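Local structure of Aln2 (Streptomyces sp. CM020, 6P7L) at residues 41-44 with 45-49; 34-37 with 38-41; 69-72 with 73-77; 49-53 with 54-58. The protein belongs to the NTF2-like superfamily and probably takes part in making the polyketide antibiotic alnumycin, by a role not yet defined. One frame throughout, in Å; residues are numbered along the deposited sequence.

Contact 1. Residues 41-44 with 45-49; sequences TQFY and ARQMH
Gln-47 reaches out extended to the rings of Phe-43 and Tyr-44, one helical turn earlier, in the middle of helix 34-52, the long helix laid over the curved sheet of this NTF2-like fold. Its CB sits 3.3 Å from Phe-43 O, the same carbonyl that takes the backbone N-H of Gln-47. From there CG leaves anti to the backbone N (chi1 -169°), which carries the amide to the far end of the Phe-43 ring. Gln-47 CD lies 3.9 Å from Phe-43 CE2, and NE2 meets Phe-43 CZ at 3.5 Å, with ring and amide planes 62° apart. OE1 reaches the edge of the Tyr-44 ring, 3.7 Å from Tyr-44 CD1 and near the ring plane. The polar ends are well occupied: OE1 accepts from Arg-157, and NE2 bonds to Thr-62 and Ser-154, while Tyr-44 OH bonds to Asp-143 and Thr-118. On another side of the helix Gln-42 and Arg-46 meet obliquely. Their direct bond, NH1 to OE1, is long and weak; the stronger partners are Val-108 of the second subunit for OE1 and Glu-109 of that subunit for Arg-46. Gln-42 NE2 bonds to Met-106 O of the second subunit and also donates almost straight (170°) to Thr-41 OG1, itself bonded to Val-38 O, at 3.0 Å, the hydroxyl lying in the amide plane.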
loop_
_atom_site.group_PDB
_atom_site.type_symbol
_atom_site.label_atom_id
_atom_site.label_comp_id
_atom_site.label_asym_id
_atom_site.label_seq_id
_atom_site.Cartn_x
_atom_site.Cartn_y
_atom_site.Cartn_z
ATOM N N THR A 41 -10.292 5.428 3.034
ATOM C CA THR A 41 -9.677 4.141 2.696
ATOM C C THR A 41 -10.734 3.114 2.328
ATOM O O THR A 41 -10.512 2.264 1.451
ATOM C CB THR A 41 -8.820 3.561 3.826
ATOM O OG1 THR A 41 -9.633 3.074 4.915
ATOM C CG2 THR A 41 -7.786 4.570 4.340
ATOM N N GLN A 42 -11.873 3.155 3.007
ATOM C CA GLN A 42 -12.926 2.166 2.766
ATOM C C GLN A 42 -13.637 2.455 1.451
ATOM O O GLN A 42 -14.018 1.529 0.727
ATOM C CB GLN A 42 -13.916 2.139 3.936
ATOM C CG GLN A 42 -13.253 1.733 5.251
ATOM C CD GLN A 42 -12.539 0.406 5.118
ATOM O OE1 GLN A 42 -13.171 -0.651 5.033
ATOM N NE2 GLN A 42 -11.213 0.474 4.971
ATOM N N PHE A 43 -13.855 3.737 1.138
ATOM C CA PHE A 43 -14.423 4.094 -0.156
ATOM C C PHE A 43 -13.581 3.539 -1.301
ATOM O O PHE A 43 -14.097 2.911 -2.228
ATOM C CB PHE A 43 -14.526 5.611 -0.273
ATOM C CG PHE A 43 -14.982 6.078 -1.636
ATOM C CD1 PHE A 43 -16.316 6.073 -1.990
ATOM C CD2 PHE A 43 -14.043 6.533 -2.556
ATOM C CE1 PHE A 43 -16.707 6.520 -3.238
ATOM C CE2 PHE A 43 -14.423 6.948 -3.794
ATOM C CZ PHE A 43 -15.762 6.942 -4.139
ATOM N N TYR A 44 -12.279 3.754 -1.244
ATOM C CA TYR A 44 -11.420 3.353 -2.353
ATOM C C TYR A 44 -11.267 1.830 -2.435
ATOM O O TYR A 44 -11.229 1.264 -3.540
ATOM C CB TYR A 44 -10.058 4.006 -2.188
ATOM C CG TYR A 44 -9.954 5.436 -2.612
ATOM C CD1 TYR A 44 -10.466 5.865 -3.828
ATOM C CD2 TYR A 44 -9.372 6.380 -1.786
ATOM C CE1 TYR A 44 -10.366 7.190 -4.212
ATOM C CE2 TYR A 44 -9.241 7.671 -2.182
ATOM C CZ TYR A 44 -9.737 8.096 -3.371
ATOM O OH TYR A 44 -9.643 9.401 -3.770
ATOM N N ALA A 45 -11.191 1.154 -1.282
ATOM C CA ALA A 45 -11.106 -0.298 -1.298
ATOM C C ALA A 45 -12.328 -0.874 -2.004
ATOM O O ALA A 45 -12.211 -1.735 -2.894
ATOM C CB ALA A 45 -10.992 -0.839 0.139
ATOM N N ARG A 46 -13.517 -0.391 -1.627
ATOM C CA ARG A 46 -14.740 -0.905 -2.243
ATOM C C ARG A 46 -14.825 -0.480 -3.702
ATOM O O ARG A 46 -15.246 -1.265 -4.570
ATOM C CB ARG A 46 -15.944 -0.425 -1.440
ATOM C CG ARG A 46 -15.968 -1.074 0.007
ATOM C CD ARG A 46 -17.205 -0.877 0.798
ATOM N NE ARG A 46 -17.353 -1.988 1.753
ATOM C CZ ARG A 46 -16.808 -2.015 2.966
ATOM N NH1 ARG A 46 -16.088 -0.989 3.399
ATOM N NH2 ARG A 46 -16.992 -3.059 3.761
ATOM N N GLN A 47 -14.409 0.745 -4.010
ATOM C CA GLN A 47 -14.493 1.200 -5.395
ATOM C C GLN A 47 -13.618 0.345 -6.311
ATOM O O GLN A 47 -14.033 -0.025 -7.424
ATOM C CB GLN A 47 -14.077 2.660 -5.492
ATOM C CG GLN A 47 -14.370 3.321 -6.846
ATOM C CD GLN A 47 -13.792 4.708 -6.931
ATOM O OE1 GLN A 47 -12.571 4.890 -6.756
ATOM N NE2 GLN A 47 -14.649 5.705 -7.162
ATOM N N MET A 48 -12.384 0.055 -5.878
ATOM C CA MET A 48 -11.475 -0.708 -6.734
ATOM C C MET A 48 -11.860 -2.192 -6.731
ATOM O O MET A 48 -11.698 -2.878 -7.756
ATOM C CB MET A 48 -10.013 -0.550 -6.306
ATOM C CG MET A 48 -9.377 0.795 -6.622
ATOM S SD MET A 48 -9.497 1.243 -8.383
ATOM C CE MET A 48 -10.893 2.252 -8.222
ATOM N N HIS A 49 -12.389 -2.711 -5.612
ATOM C CA HIS A 49 -12.867 -4.094 -5.650
ATOM C C HIS A 49 -13.910 -4.261 -6.741
ATOM O O HIS A 49 -13.889 -5.253 -7.485
ATOM C CB HIS A 49 -13.459 -4.549 -4.320
ATOM C CG HIS A 49 -12.440 -4.771 -3.235
ATOM N ND1 HIS A 49 -12.771 -5.309 -2.009
ATOM C CD2 HIS A 49 -11.114 -4.519 -3.188
ATOM C CE1 HIS A 49 -11.686 -5.396 -1.257
ATOM N NE2 HIS A 49 -10.667 -4.897 -1.941
HETATM O O HOH W 1 -16.011 -0.840 5.940
#

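Contact 2. Residues 34-37 with 38-41; sequences PELY and VEVT
This is an intrahelical contact at the start of helix 34-52, where Tyr-37 meets Thr-41 and Leu-36 meets Val-40, each pair one turn apart. The backbone makes the regular ladder of four i to i+4 bonds, beginning with Val-38 N to Pro-34 O at 2.9 Å; proline, having no N-H to give, fits the first turn, where that group has no carbonyl to bind within the helix. Tyr-37 projects with CG anti to its amide nitrogen (chi1 -174°), laying the ring alongside the next turn. There its CE2 touches Thr-41 CG2 at 3.6 Å, the two side chains crossing at about a right angle. The same methyl rests 3.2 Å from Tyr-37 O. With chi1 at 72°, the Thr-41 hydroxyl sits between amide nitrogen and carbonyl carbon and bends back to donate to Val-38 O, OG1 to O 2.9 Å, a second use for a carbonyl of the helix. Leu-36 uses one methyl for two neighbours: CD1 is 4.2 Å from Val-40 CG2 and 3.9 Å from Glu-39 OE1. Glu-39 stretches out fully and forms a salt bridge with Arg-147. Pro-34 packs on Pro-34 of both the second and the third subunits, while Tyr-37 packs on Thr-41 of the third. Within the chain, Leu-36 and Tyr-37 rest on Val-108 and Val-40 on Met-106, all of strand 98-110, and Glu-39 and Val-40 lean on Leu-152 of strand 151-161.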
loop_
_atom_site.group_PDB
_atom_site.type_symbol
_atom_site.label_atom_id
_atom_site.label_comp_id
_atom_site.label_asym_id
_atom_site.label_seq_id
_atom_site.Cartn_x
_atom_site.Cartn_y
_atom_site.Cartn_z
ATOM N N PRO A 34 -9.298 11.346 11.788
ATOM C CA PRO A 34 -9.180 9.895 11.596
ATOM C C PRO A 34 -10.436 9.282 11.000
ATOM O O PRO A 34 -10.343 8.378 10.155
ATOM C CB PRO A 34 -8.878 9.374 13.020
ATOM C CG PRO A 34 -8.188 10.579 13.700
ATOM C CD PRO A 34 -8.972 11.760 13.176
ATOM N N GLU A 35 -11.608 9.798 11.377
ATOM C CA GLU A 35 -12.854 9.278 10.827
ATOM C C GLU A 35 -12.888 9.447 9.315
ATOM O O GLU A 35 -13.261 8.518 8.575
ATOM C CB GLU A 35 -14.041 9.993 11.465
ATOM C CG GLU A 35 -14.264 9.714 12.923
ATOM C CD GLU A 35 -13.458 10.606 13.903
ATOM O OE1 GLU A 35 -12.616 11.450 13.511
ATOM O OE2 GLU A 35 -13.656 10.421 15.107
ATOM N N LEU A 36 -12.494 10.632 8.839
ATOM C CA LEU A 36 -12.467 10.890 7.401
ATOM C C LEU A 36 -11.449 10.006 6.710
ATOM O O LEU A 36 -11.726 9.425 5.654
ATOM C CB LEU A 36 -12.157 12.364 7.097
ATOM C CG LEU A 36 -12.075 12.647 5.593
ATOM C CD1 LEU A 36 -13.475 12.381 5.009
ATOM C CD2 LEU A 36 -11.647 14.040 5.303
ATOM N N TYR A 37 -10.247 9.895 7.290
ATOM C CA TYR A 37 -9.217 9.053 6.684
ATOM C C TYR A 37 -9.695 7.608 6.527
ATOM O O TYR A 37 -9.582 7.005 5.440
ATOM C CB TYR A 37 -7.948 9.110 7.519
ATOM C CG TYR A 37 -6.835 8.388 6.863
ATOM C CD1 TYR A 37 -6.064 9.024 5.888
ATOM C CD2 TYR A 37 -6.572 7.064 7.156
ATOM C CE1 TYR A 37 -5.043 8.369 5.265
ATOM C CE2 TYR A 37 -5.541 6.388 6.510
ATOM C CZ TYR A 37 -4.789 7.066 5.573
ATOM O OH TYR A 37 -3.763 6.434 4.894
ATOM N N VAL A 38 -10.265 7.049 7.594
ATOM C CA VAL A 38 -10.773 5.689 7.525
ATOM C C VAL A 38 -11.861 5.594 6.461
ATOM O O VAL A 38 -11.888 4.645 5.671
ATOM C CB VAL A 38 -11.275 5.241 8.903
ATOM C CG1 VAL A 38 -12.047 3.931 8.834
ATOM C CG2 VAL A 38 -10.090 5.089 9.863
ATOM N N GLU A 39 -12.763 6.581 6.421
ATOM C CA GLU A 39 -13.855 6.582 5.449
ATOM C C GLU A 39 -13.325 6.568 4.018
ATOM O O GLU A 39 -13.870 5.869 3.146
ATOM C CB GLU A 39 -14.736 7.799 5.668
ATOM C CG GLU A 39 -16.010 7.750 4.860
ATOM C CD GLU A 39 -16.897 8.939 5.068
ATOM O OE1 GLU A 39 -16.445 9.972 5.643
ATOM O OE2 GLU A 39 -18.074 8.816 4.660
ATOM N N VAL A 40 -12.270 7.352 3.762
ATOM C CA VAL A 40 -11.638 7.399 2.449
ATOM C C VAL A 40 -11.005 6.055 2.095
ATOM O O VAL A 40 -11.168 5.560 0.972
ATOM C CB VAL A 40 -10.609 8.549 2.396
ATOM C CG1 VAL A 40 -9.747 8.471 1.135
ATOM C CG2 VAL A 40 -11.304 9.900 2.461
ATOM N N THR A 41 -10.292 5.428 3.034
ATOM C CA THR A 41 -9.677 4.141 2.696
ATOM C C THR A 41 -10.734 3.114 2.328
ATOM O O THR A 41 -10.512 2.264 1.451
ATOM C CB THR A 41 -8.820 3.561 3.826
ATOM O OG1 THR A 41 -9.633 3.074 4.915
ATOM C CG2 THR A 41 -7.786 4.570 4.340
#

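Contact 3. Residues 69-72 with 73-77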
loop_
_atom_site.group_PDB
_atom_site.type_symbol
_atom_site.label_atom_id
_atom_site.label_comp_id
_atom_site.label_asym_id
_atom_site.label_seq_id
_atom_site.Cartn_x
_atom_site.Cartn_y
_atom_site.Cartn_z
ATOM N N PHE A 69 -14.053 12.600 -15.352
ATOM C CA PHE A 69 -13.003 11.592 -15.296
ATOM C C PHE A 69 -12.026 11.915 -16.412
ATOM O O PHE A 69 -12.334 11.678 -17.587
ATOM C CB PHE A 69 -13.587 10.185 -15.458
ATOM C CG PHE A 69 -12.660 9.087 -15.049
ATOM C CD1 PHE A 69 -11.448 8.908 -15.683
ATOM C CD2 PHE A 69 -13.008 8.205 -14.032
ATOM C CE1 PHE A 69 -10.588 7.887 -15.302
ATOM C CE2 PHE A 69 -12.149 7.189 -13.672
ATOM C CZ PHE A 69 -10.951 7.033 -14.288
ATOM N N ARG A 70 -10.833 12.382 -16.046
ATOM C CA ARG A 70 -9.842 12.834 -17.014
ATOM C C ARG A 70 -8.765 11.770 -17.134
ATOM O O ARG A 70 -7.946 11.579 -16.218
ATOM C CB ARG A 70 -9.251 14.189 -16.621
ATOM C CG ARG A 70 -8.503 14.832 -17.747
ATOM C CD ARG A 70 -8.272 16.151 -17.389
ATOM N NE ARG A 70 -9.478 16.997 -17.218
ATOM C CZ ARG A 70 -9.973 17.840 -18.135
ATOM N NH1 ARG A 70 -9.396 17.971 -19.329
ATOM N NH2 ARG A 70 -11.055 18.558 -17.856
ATOM N N LEU A 71 -8.706 11.191 -18.329
ATOM C CA LEU A 71 -7.847 10.096 -18.697
ATOM C C LEU A 71 -6.438 10.616 -18.906
ATOM O O LEU A 71 -6.211 11.809 -19.171
ATOM C CB LEU A 71 -8.369 9.440 -19.986
ATOM C CG LEU A 71 -9.710 8.696 -19.958
ATOM C CD1 LEU A 71 -10.173 8.317 -21.368
ATOM C CD2 LEU A 71 -9.599 7.456 -19.109
ATOM N N ALA A 72 -5.498 9.676 -18.869
ATOM C CA ALA A 72 -4.093 10.051 -19.001
ATOM C C ALA A 72 -3.839 10.863 -20.273
ATOM O O ALA A 72 -3.038 11.808 -20.276
ATOM C CB ALA A 72 -3.224 8.797 -18.968
ATOM N N GLY A 73 -4.516 10.528 -21.353
ATOM C CA GLY A 73 -4.265 11.164 -22.626
ATOM C C GLY A 73 -4.957 12.480 -22.880
ATOM O O GLY A 73 -4.707 13.124 -23.905
ATOM N N GLY A 74 -5.820 12.907 -21.977
ATOM C CA GLY A 74 -6.547 14.148 -22.120
ATOM C C GLY A 74 -8.018 13.985 -22.410
ATOM O O GLY A 74 -8.764 14.965 -22.293
ATOM N N THR A 75 -8.467 12.798 -22.797
ATOM C CA THR A 75 -9.897 12.589 -22.974
ATOM C C THR A 75 -10.614 12.673 -21.627
ATOM O O THR A 75 -10.115 12.194 -20.601
ATOM C CB THR A 75 -10.159 11.234 -23.631
ATOM O OG1 THR A 75 -9.640 11.244 -24.968
ATOM C CG2 THR A 75 -11.652 10.938 -23.674
ATOM N N VAL A 76 -11.761 13.343 -21.617
ATOM C CA VAL A 76 -12.564 13.497 -20.412
ATOM C C VAL A 76 -13.842 12.711 -20.627
ATOM O O VAL A 76 -14.500 12.855 -21.666
ATOM C CB VAL A 76 -12.878 14.968 -20.094
ATOM C CG1 VAL A 76 -13.733 15.056 -18.828
ATOM C CG2 VAL A 76 -11.612 15.749 -19.942
ATOM N N LEU A 77 -14.205 11.912 -19.639
ATOM C CA LEU A 77 -15.511 11.275 -19.573
ATOM C C LEU A 77 -16.355 12.055 -18.580
ATOM O O LEU A 77 -15.909 12.326 -17.468
ATOM C CB LEU A 77 -15.363 9.835 -19.111
ATOM C CG LEU A 77 -14.401 9.027 -19.955
ATOM C CD1 LEU A 77 -14.290 7.645 -19.369
ATOM C CD2 LEU A 77 -14.868 8.993 -21.411
#
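Phe-69 and Leu-77 bond backbone to backbone as an antiparallel hydrogen-bonded pair, with N to O 2.8 Å in each direction; Arg-70 and Val-76 are the non-hydrogen-bonded pair beside it. Nearer the tip, Leu-71 N gives a nearly straight bond to Thr-75 O at 2.9 Å, and Gly-74 N closes a type I turn on Leu-71 O at 3.0 Å from well above the carbonyl plane. Together these last two bonds define a tight hairpin, a type I turn with a G1 beta bulge, linking strands 67-70 and 76-78 at one edge of the sheet. Gly-74 takes the positive phi (109°) that the bulge needs.

Side-chain contacts follow. Phe-69 CB meets Leu-77 CB at 4.1 Å on one face of the sheet, and both side chains go on to touch Ile-83 of helix 80-90. Nearer the turn Leu-71 and Thr-75 run side by side, Leu-71 CD1 to Thr-75 CB 3.7 Å. On the face of Arg-70 and Val-76, the methyl CG2 of Val-76 sits over the centre of the guanidinium, only 3.2 Å from Arg-70 CZ, a closeness that makes the exact placing of this exposed group doubtful.

Contact 4. Residues 49-53 with 54-58; sequences HRMDG and DDFGG
A Schellman motif ends helix 34-52 here, and Arg-50 and Asp-55 mark its span: Asp-55 N returns to Arg-50 O at 2.8 Å, and Asp-54 N to Met-51 O at 3.1 Å. Asp-54 supplies the positive phi (67°) that turns the chain back. Asp-55 then serves as N-cap of helix 56-60, its OD1 accepting from Gly-58 N at 2.9 Å from above the carboxylate plane. Arg-50 lies alongside that aspartate, Arg-50 CG 3.9 Å from Asp-55 OD2, and continues extended past it until NH1 donates to Gly-58 O at 2.8 Å. The carbonyl oxygen lies close to the guanidinium plane, yet the donor stands 41° out of the carbonyl plane. On another side, Phe-56 brings CE1 to 3.8 Å from Met-51 O, obliquely to the ring, and 4.4 Å from Met-51 CG; its ring goes on to pack against helix 80-90. One arginine of the ending helix thus holds a main-chain oxygen of the next. Arg-50 and Asp-55 bear opposite charges but do not pair, NE to OD2 being 4.7 Å; their mutual attraction, and that of the carboxylate for the helix start, would probably still favour this tight corner.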
loop_
_atom_site.group_PDB
_atom_site.type_symbol
_atom_site.label_atom_id
_atom_site.label_comp_id
_atom_site.label_asym_id
_atom_site.label_seq_id
_atom_site.Cartn_x
_atom_site.Cartn_y
_atom_site.Cartn_z
ATOM N N HIS A 49 -12.389 -2.711 -5.612
ATOM C CA HIS A 49 -12.867 -4.094 -5.650
ATOM C C HIS A 49 -13.910 -4.261 -6.741
ATOM O O HIS A 49 -13.889 -5.253 -7.485
ATOM C CB HIS A 49 -13.459 -4.549 -4.320
ATOM C CG HIS A 49 -12.440 -4.771 -3.235
ATOM N ND1 HIS A 49 -12.771 -5.309 -2.009
ATOM C CD2 HIS A 49 -11.114 -4.519 -3.188
ATOM C CE1 HIS A 49 -11.686 -5.396 -1.257
ATOM N NE2 HIS A 49 -10.667 -4.897 -1.941
ATOM N N ARG A 50 -14.806 -3.281 -6.870
ATOM C CA ARG A 50 -15.861 -3.373 -7.872
ATOM C C ARG A 50 -15.263 -3.300 -9.266
ATOM O O ARG A 50 -15.605 -4.100 -10.147
ATOM C CB ARG A 50 -16.888 -2.261 -7.679
ATOM C CG ARG A 50 -17.678 -2.301 -6.378
ATOM C CD ARG A 50 -18.692 -1.187 -6.324
ATOM N NE ARG A 50 -19.386 -1.099 -5.036
ATOM C CZ ARG A 50 -20.409 -0.285 -4.782
ATOM N NH1 ARG A 50 -20.892 0.499 -5.736
ATOM N NH2 ARG A 50 -20.945 -0.250 -3.571
ATOM N N MET A 51 -14.358 -2.346 -9.487
ATOM C CA MET A 51 -13.808 -2.202 -10.825
ATOM C C MET A 51 -13.007 -3.425 -11.223
ATOM O O MET A 51 -13.175 -3.968 -12.326
ATOM C CB MET A 51 -12.929 -0.984 -10.942
ATOM C CG MET A 51 -12.770 -0.719 -12.442
ATOM S SD MET A 51 -12.240 0.902 -12.806
ATOM C CE MET A 51 -10.702 0.869 -11.923
ATOM N N ASP A 52 -12.125 -3.883 -10.334
ATOM C CA ASP A 52 -11.286 -5.039 -10.651
ATOM C C ASP A 52 -12.100 -6.324 -10.764
ATOM O O ASP A 52 -11.648 -7.285 -11.401
ATOM C CB ASP A 52 -10.198 -5.218 -9.593
ATOM C CG ASP A 52 -9.168 -4.091 -9.614
ATOM O OD1 ASP A 52 -8.898 -3.538 -10.702
ATOM O OD2 ASP A 52 -8.612 -3.768 -8.547
ATOM N N GLY A 53 -13.261 -6.375 -10.127
ATOM C CA GLY A 53 -14.132 -7.517 -10.192
ATOM C C GLY A 53 -15.132 -7.482 -11.321
ATOM O O GLY A 53 -16.030 -8.336 -11.370
ATOM N N ASP A 54 -14.954 -6.565 -12.256
ATOM C CA ASP A 54 -15.812 -6.405 -13.427
ATOM C C ASP A 54 -17.217 -5.933 -13.077
ATOM O O ASP A 54 -18.152 -6.090 -13.879
ATOM C CB ASP A 54 -15.885 -7.709 -14.225
ATOM C CG ASP A 54 -14.580 -8.031 -14.933
ATOM O OD1 ASP A 54 -13.774 -7.103 -15.138
ATOM O OD2 ASP A 54 -14.355 -9.210 -15.271
ATOM N N ASP A 55 -17.401 -5.352 -11.902
ATOM C CA ASP A 55 -18.665 -4.705 -11.557
ATOM C C ASP A 55 -18.590 -3.236 -11.987
ATOM O O ASP A 55 -18.463 -2.294 -11.182
ATOM C CB ASP A 55 -18.949 -4.875 -10.070
ATOM C CG ASP A 55 -20.259 -4.219 -9.632
ATOM O OD1 ASP A 55 -21.059 -3.786 -10.485
ATOM O OD2 ASP A 55 -20.470 -4.125 -8.407
ATOM N N PHE A 56 -18.627 -3.050 -13.313
ATOM C CA PHE A 56 -18.414 -1.722 -13.877
ATOM C C PHE A 56 -19.583 -0.810 -13.549
ATOM O O PHE A 56 -19.383 0.384 -13.329
ATOM C CB PHE A 56 -18.173 -1.801 -15.387
ATOM C CG PHE A 56 -16.956 -2.605 -15.750
ATOM C CD1 PHE A 56 -15.677 -2.156 -15.436
ATOM C CD2 PHE A 56 -17.090 -3.836 -16.366
ATOM C CE1 PHE A 56 -14.569 -2.920 -15.754
ATOM C CE2 PHE A 56 -15.973 -4.583 -16.672
ATOM C CZ PHE A 56 -14.719 -4.107 -16.351
ATOM N N GLY A 57 -20.793 -1.358 -13.458
ATOM C CA GLY A 57 -21.930 -0.542 -13.048
ATOM C C GLY A 57 -21.797 -0.063 -11.612
ATOM O O GLY A 57 -22.025 1.115 -11.307
ATOM N N GLY A 58 -21.386 -0.962 -10.715
ATOM C CA GLY A 58 -21.178 -0.571 -9.333
ATOM C C GLY A 58 -20.031 0.407 -9.173
ATOM O O GLY A 58 -20.083 1.295 -8.320
#

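Overall arrangement
Contacts 2, 1 and 4 follow one another along helix 34-52 and out through its C-terminal turn: contacts 2 and 1 share Thr-41, contacts 1 and 4 share His-49, and their centres are 11 and 10 Å apart. All three touch the second subunit; His-49, common to contacts 1 and 4, bonds to Met-105 and meets the Tyr-121 ring of that subunit. Contact 3 stands apart at the sheet edge, its centre 21 Å from that of contact 1, though its nearest atoms come within about 6 Å of contact 4. Bound glycerol, probably from the crystallisation liquor, comes within about 4 Å of the side chains of Met-48, Met-51 and Phe-69; if it marks a pocket, contacts 1, 4 and 3 would each border it.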